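Local coordinates for metallo-beta-lactamase family protein (PDB 3R2U), which probably acts as a metal-dependent hydrolase of the metallo-beta-lactamase superfamily, binding an iron(III) ion, and also carries a rhodanese-like domain, at residues Ala271-Ile276 / Leu333-Glu338; Phe279-Tyr284 / Gly359-Ala364. All blocks are in the same frame, centred on the assembly; numbering follows the deposited sequence.

In the fold
Both contacts join helix 269-279 or the loop after it to the parallel four-stranded sheet region that holds strands 339-342 and 363-367. Their centres are about 9 Å apart. Along the chain their segments alternate: 271-276, 279-284, 333-338, then 359-364. Interaction 1 uses helix 269-279 and the loop before strand 339-342. Interaction 2 uses the loop just after that helix and the turn leading into strand 363-367, which pairs with strand 339-342. A probable hydrogen bond from Tyr360 OH to Gln337 O (2.5 Å) ties the two together on the sheet side, and Ile276 touches Met281 on the helix side. The contacts thus lie side by side, holding helix 269-279 and its following loop against the parallel sheet region.

Interaction 1: Ala271-Ile276 / Leu333-Glu338; sequences AQMKKI and LNYDQE
Gln272 lays its CG over the face of the Tyr335 ring. The CG atom stands 3.5 Å from the ring centroid and only 13° off the ring normal, a clear CH-pi contact. The Gln272 chain leaves the helix with CG anti to the backbone N (chi1 -179°) and then bends at chi2. This brings the amide back past the base of the tyrosine, with Gln272 NE2 3.8 Å from Tyr335 CB. The two side chains run past each other in opposite directions. Amide and ring planes are 33° apart, so the amide does not stack flat on the ring.

Ile276, one turn further along the helix, brings its CD1 obliquely to Tyr335 CE2, at 4.0 Å. Met273 reaches the far end of the tyrosine, where its SD lies 4.1 Å from Tyr335 OH. That hydroxyl is hydrogen-bonded to Ile358 O, which fixes the outer end of the ring.

Tyr335 itself sits in a type I turn from Asn334 to Gln337. Asn334 OD1 accepts from Asp336 N at 3.0 Å, an Asx turn that spans Tyr335. Met273 also packs on Ala86. The side chain of Met273 is about 9 Å from the bound iron(III) ion. The contact therefore joins helix 269-279, beside the metal site, to the loop between helix 325-329 and strand 339-342.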
# COMPACT_ATOMS: atom_id res chain seq x y z
N ALA A 271 12.80 19.41 -25.63
CA ALA A 271 12.22 20.47 -26.44
C ALA A 271 10.73 20.61 -26.19
O ALA A 271 10.19 21.72 -26.14
CB ALA A 271 12.49 20.23 -27.91
N GLN A 272 10.06 19.49 -26.00
CA GLN A 272 8.61 19.51 -25.80
C GLN A 272 8.26 20.04 -24.43
O GLN A 272 7.26 20.72 -24.27
CB GLN A 272 8.03 18.09 -25.96
CG GLN A 272 6.49 17.96 -25.80
CD GLN A 272 5.72 18.59 -26.95
OE1 GLN A 272 6.29 18.97 -27.97
NE2 GLN A 272 4.42 18.71 -26.78
N MET A 273 9.09 19.71 -23.43
CA MET A 273 8.83 20.14 -22.04
C MET A 273 8.88 21.64 -21.91
O MET A 273 8.11 22.24 -21.17
CB MET A 273 9.86 19.56 -21.07
CG MET A 273 9.84 18.08 -20.95
SD MET A 273 8.75 17.47 -19.68
CE MET A 273 7.25 18.35 -19.96
N LYS A 274 9.83 22.24 -22.62
CA LYS A 274 10.03 23.67 -22.58
C LYS A 274 8.77 24.40 -23.09
O LYS A 274 8.38 25.45 -22.57
CB LYS A 274 11.21 24.02 -23.47
CG LYS A 274 11.93 25.29 -23.11
CD LYS A 274 13.08 25.00 -22.14
CE LYS A 274 13.97 26.21 -21.92
NZ LYS A 274 13.49 27.15 -20.89
N LYS A 275 8.16 23.85 -24.13
CA LYS A 275 6.93 24.42 -24.72
C LYS A 275 5.76 24.22 -23.78
O LYS A 275 4.98 25.13 -23.56
CB LYS A 275 6.63 23.73 -26.05
CG LYS A 275 7.76 23.81 -27.07
CD LYS A 275 7.77 22.54 -27.95
CE LYS A 275 7.05 22.66 -29.26
NZ LYS A 275 8.00 23.21 -30.28
N ILE A 276 5.61 23.01 -23.23
CA ILE A 276 4.54 22.74 -22.25
C ILE A 276 4.64 23.68 -21.06
O ILE A 276 3.63 24.17 -20.54
CB ILE A 276 4.61 21.27 -21.78
CG1 ILE A 276 4.09 20.37 -22.90
CG2 ILE A 276 3.82 21.06 -20.50
CD1 ILE A 276 4.22 18.89 -22.61
N LEU A 333 9.42 8.83 -26.79
CA LEU A 333 8.05 9.28 -26.52
C LEU A 333 7.62 10.26 -27.57
O LEU A 333 8.31 11.22 -27.85
CB LEU A 333 7.94 9.94 -25.12
CG LEU A 333 6.52 10.17 -24.59
CD1 LEU A 333 5.78 8.87 -24.40
CD2 LEU A 333 6.55 10.93 -23.28
N ASN A 334 6.48 10.00 -28.20
CA ASN A 334 5.92 10.93 -29.17
C ASN A 334 4.66 11.56 -28.52
O ASN A 334 3.62 10.89 -28.34
CB ASN A 334 5.59 10.20 -30.46
CG ASN A 334 5.16 11.12 -31.56
OD1 ASN A 334 4.62 12.20 -31.32
ND2 ASN A 334 5.39 10.71 -32.79
N TYR A 335 4.77 12.85 -28.13
CA TYR A 335 3.67 13.54 -27.46
C TYR A 335 2.41 13.71 -28.29
O TYR A 335 1.35 13.98 -27.75
CB TYR A 335 4.12 14.92 -26.94
CG TYR A 335 5.00 14.85 -25.72
CD1 TYR A 335 6.34 14.50 -25.82
CD2 TYR A 335 4.50 15.15 -24.45
CE1 TYR A 335 7.14 14.44 -24.71
CE2 TYR A 335 5.31 15.12 -23.34
CZ TYR A 335 6.63 14.76 -23.48
OH TYR A 335 7.48 14.68 -22.40
N ASP A 336 2.54 13.55 -29.59
CA ASP A 336 1.42 13.72 -30.51
C ASP A 336 0.64 12.43 -30.75
O ASP A 336 -0.31 12.41 -31.55
CB ASP A 336 1.93 14.25 -31.86
CG ASP A 336 2.72 15.56 -31.72
OD1 ASP A 336 2.39 16.36 -30.85
OD2 ASP A 336 3.65 15.81 -32.51
N GLN A 337 1.05 11.33 -30.11
CA GLN A 337 0.35 10.06 -30.31
C GLN A 337 -0.06 9.42 -29.00
O GLN A 337 0.57 9.62 -27.96
CB GLN A 337 1.25 9.06 -31.05
CG GLN A 337 1.74 9.52 -32.40
CD GLN A 337 2.52 8.45 -33.16
OE1 GLN A 337 2.44 7.25 -32.85
NE2 GLN A 337 3.24 8.88 -34.20
N GLU A 338 -1.12 8.64 -29.07
CA GLU A 338 -1.55 7.81 -27.96
C GLU A 338 -0.64 6.58 -27.99
O GLU A 338 -0.31 6.06 -29.05
CB GLU A 338 -3.01 7.40 -28.10
CG GLU A 338 -3.98 8.58 -28.24
CD GLU A 338 -5.45 8.12 -28.26
OE1 GLU A 338 -6.19 8.52 -29.19
OE2 GLU A 338 -5.87 7.36 -27.36

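Interaction 2: Phe279-Tyr284 / Gly359-Ala364; sequences FGMNLY and GYDDIA
A methionine thioether pressed against the backbone of a glycine is the striking feature here. Met281 SD lies 3.5 Å from Gly359 CA, and Met281 CE lies 3.3 Å from Gly359 O. With no side chain on Gly359, the thioether rests directly on the main chain. Gly359 also has positive phi (72°). It is the C-prime residue of a Schellman motif that ends helix 345-356, with Tyr360 N bonded to Leu355 O and Gly359 N to Gln356 O.

Met281 sets CG between its own backbone N and carbonyl carbon (chi1 67°). The chain then runs straight through chi2 and bends at chi3. Its methyl ends near both the Gly359 carbonyl and the carboxylate of Asp361, with Met281 CE 3.6 Å from Asp361 OD2. The methionine and aspartate side chains come from opposite directions.

A water and Arg57 both make polar links between the segments. The water donates to Leu283 O at 2.9 Å and to Asp361 OD2 at 2.6 Å, so it bridges the loop backbone to the carboxylate. The other oxygen, Asp361 OD1, forms a salt bridge with Arg57 NH1 and accepts a hydrogen bond from Gln356 NE2. Both carboxylate oxygens thus have partners, which should limit rotation of the group. Arg57 also donates through NH2 to Asn282 O, and Met281 packs on its side chain.

Gly280, with positive phi, turns the chain out of helix 269-279 and into this loop. The contact places that loop against the link between helix 345-356 and strand 363-367, at the edge of the parallel sheet.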
# COMPACT_ATOMS: atom_id res chain seq x y z
N PHE A 279 3.88 27.43 -22.29
CA PHE A 279 2.47 27.65 -22.68
C PHE A 279 1.38 27.01 -21.80
O PHE A 279 0.20 27.40 -21.90
CB PHE A 279 2.27 27.20 -24.13
CG PHE A 279 2.96 28.08 -25.09
CD1 PHE A 279 2.36 29.24 -25.51
CD2 PHE A 279 4.25 27.79 -25.53
CE1 PHE A 279 3.02 30.11 -26.40
CE2 PHE A 279 4.91 28.65 -26.42
CZ PHE A 279 4.29 29.80 -26.85
N GLY A 280 1.79 26.09 -20.94
CA GLY A 280 0.90 25.37 -20.05
C GLY A 280 0.25 24.18 -20.71
O GLY A 280 0.26 24.07 -21.93
N MET A 281 -0.26 23.27 -19.90
CA MET A 281 -1.01 22.13 -20.41
C MET A 281 -2.20 21.92 -19.48
O MET A 281 -2.35 22.62 -18.50
CB MET A 281 -0.15 20.88 -20.49
CG MET A 281 0.29 20.32 -19.10
SD MET A 281 1.19 18.77 -19.28
CE MET A 281 -0.06 17.76 -20.07
N ASN A 282 -3.02 20.91 -19.78
CA ASN A 282 -4.19 20.61 -18.98
C ASN A 282 -3.82 20.32 -17.51
O ASN A 282 -2.71 19.87 -17.22
CB ASN A 282 -4.91 19.37 -19.54
CG ASN A 282 -5.58 19.64 -20.87
OD1 ASN A 282 -5.77 20.77 -21.26
ND2 ASN A 282 -5.95 18.58 -21.57
N LEU A 283 -4.77 20.58 -16.62
CA LEU A 283 -4.55 20.29 -15.23
C LEU A 283 -4.22 18.81 -15.08
O LEU A 283 -4.72 17.97 -15.80
CB LEU A 283 -5.78 20.61 -14.39
CG LEU A 283 -6.13 22.09 -14.19
CD1 LEU A 283 -7.56 22.23 -13.60
CD2 LEU A 283 -5.08 22.79 -13.27
N TYR A 284 -3.37 18.51 -14.12
CA TYR A 284 -3.08 17.13 -13.81
C TYR A 284 -4.30 16.42 -13.20
O TYR A 284 -4.94 16.95 -12.27
CB TYR A 284 -1.93 17.03 -12.79
CG TYR A 284 -1.88 15.69 -12.16
CD1 TYR A 284 -1.41 14.58 -12.86
CD2 TYR A 284 -2.32 15.50 -10.86
CE1 TYR A 284 -1.39 13.33 -12.29
CE2 TYR A 284 -2.30 14.26 -10.28
CZ TYR A 284 -1.84 13.19 -10.99
OH TYR A 284 -1.83 11.98 -10.40
N GLY A 359 4.56 15.47 -18.45
CA GLY A 359 3.48 16.07 -19.24
C GLY A 359 2.83 15.25 -20.32
O GLY A 359 2.31 15.83 -21.31
N TYR A 360 2.83 13.93 -20.16
CA TYR A 360 2.20 13.03 -21.14
C TYR A 360 1.02 12.34 -20.46
O TYR A 360 1.21 11.57 -19.52
CB TYR A 360 3.21 12.01 -21.69
CG TYR A 360 2.59 11.13 -22.74
CD1 TYR A 360 2.47 11.57 -24.08
CD2 TYR A 360 2.07 9.89 -22.41
CE1 TYR A 360 1.88 10.77 -25.04
CE2 TYR A 360 1.47 9.09 -23.36
CZ TYR A 360 1.36 9.53 -24.66
OH TYR A 360 0.77 8.72 -25.60
N ASP A 361 -0.20 12.61 -20.95
CA ASP A 361 -1.43 12.08 -20.33
C ASP A 361 -2.19 11.16 -21.28
O ASP A 361 -3.36 10.87 -21.03
CB ASP A 361 -2.38 13.26 -19.98
CG ASP A 361 -1.86 14.16 -18.87
OD1 ASP A 361 -0.97 13.75 -18.08
OD2 ASP A 361 -2.38 15.28 -18.76
N ASP A 362 -1.55 10.68 -22.33
CA ASP A 362 -2.27 9.97 -23.40
C ASP A 362 -2.03 8.46 -23.55
O ASP A 362 -2.20 7.92 -24.64
CB ASP A 362 -2.02 10.69 -24.72
CG ASP A 362 -2.63 12.09 -24.75
OD1 ASP A 362 -3.55 12.35 -23.97
OD2 ASP A 362 -2.19 12.93 -25.56
N ILE A 363 -1.69 7.78 -22.46
CA ILE A 363 -1.56 6.31 -22.51
C ILE A 363 -2.97 5.82 -22.81
O ILE A 363 -3.93 6.19 -22.13
CB ILE A 363 -1.06 5.72 -21.21
CG1 ILE A 363 0.38 6.17 -20.96
CG2 ILE A 363 -1.10 4.19 -21.25
CD1 ILE A 363 1.37 5.74 -22.04
N ALA A 364 -3.09 5.03 -23.86
CA ALA A 364 -4.39 4.54 -24.31
C ALA A 364 -4.82 3.22 -23.71
O ALA A 364 -6.00 2.91 -23.66
CB ALA A 364 -4.41 4.46 -25.83
O HOH W 1 -4.16 15.35 -16.80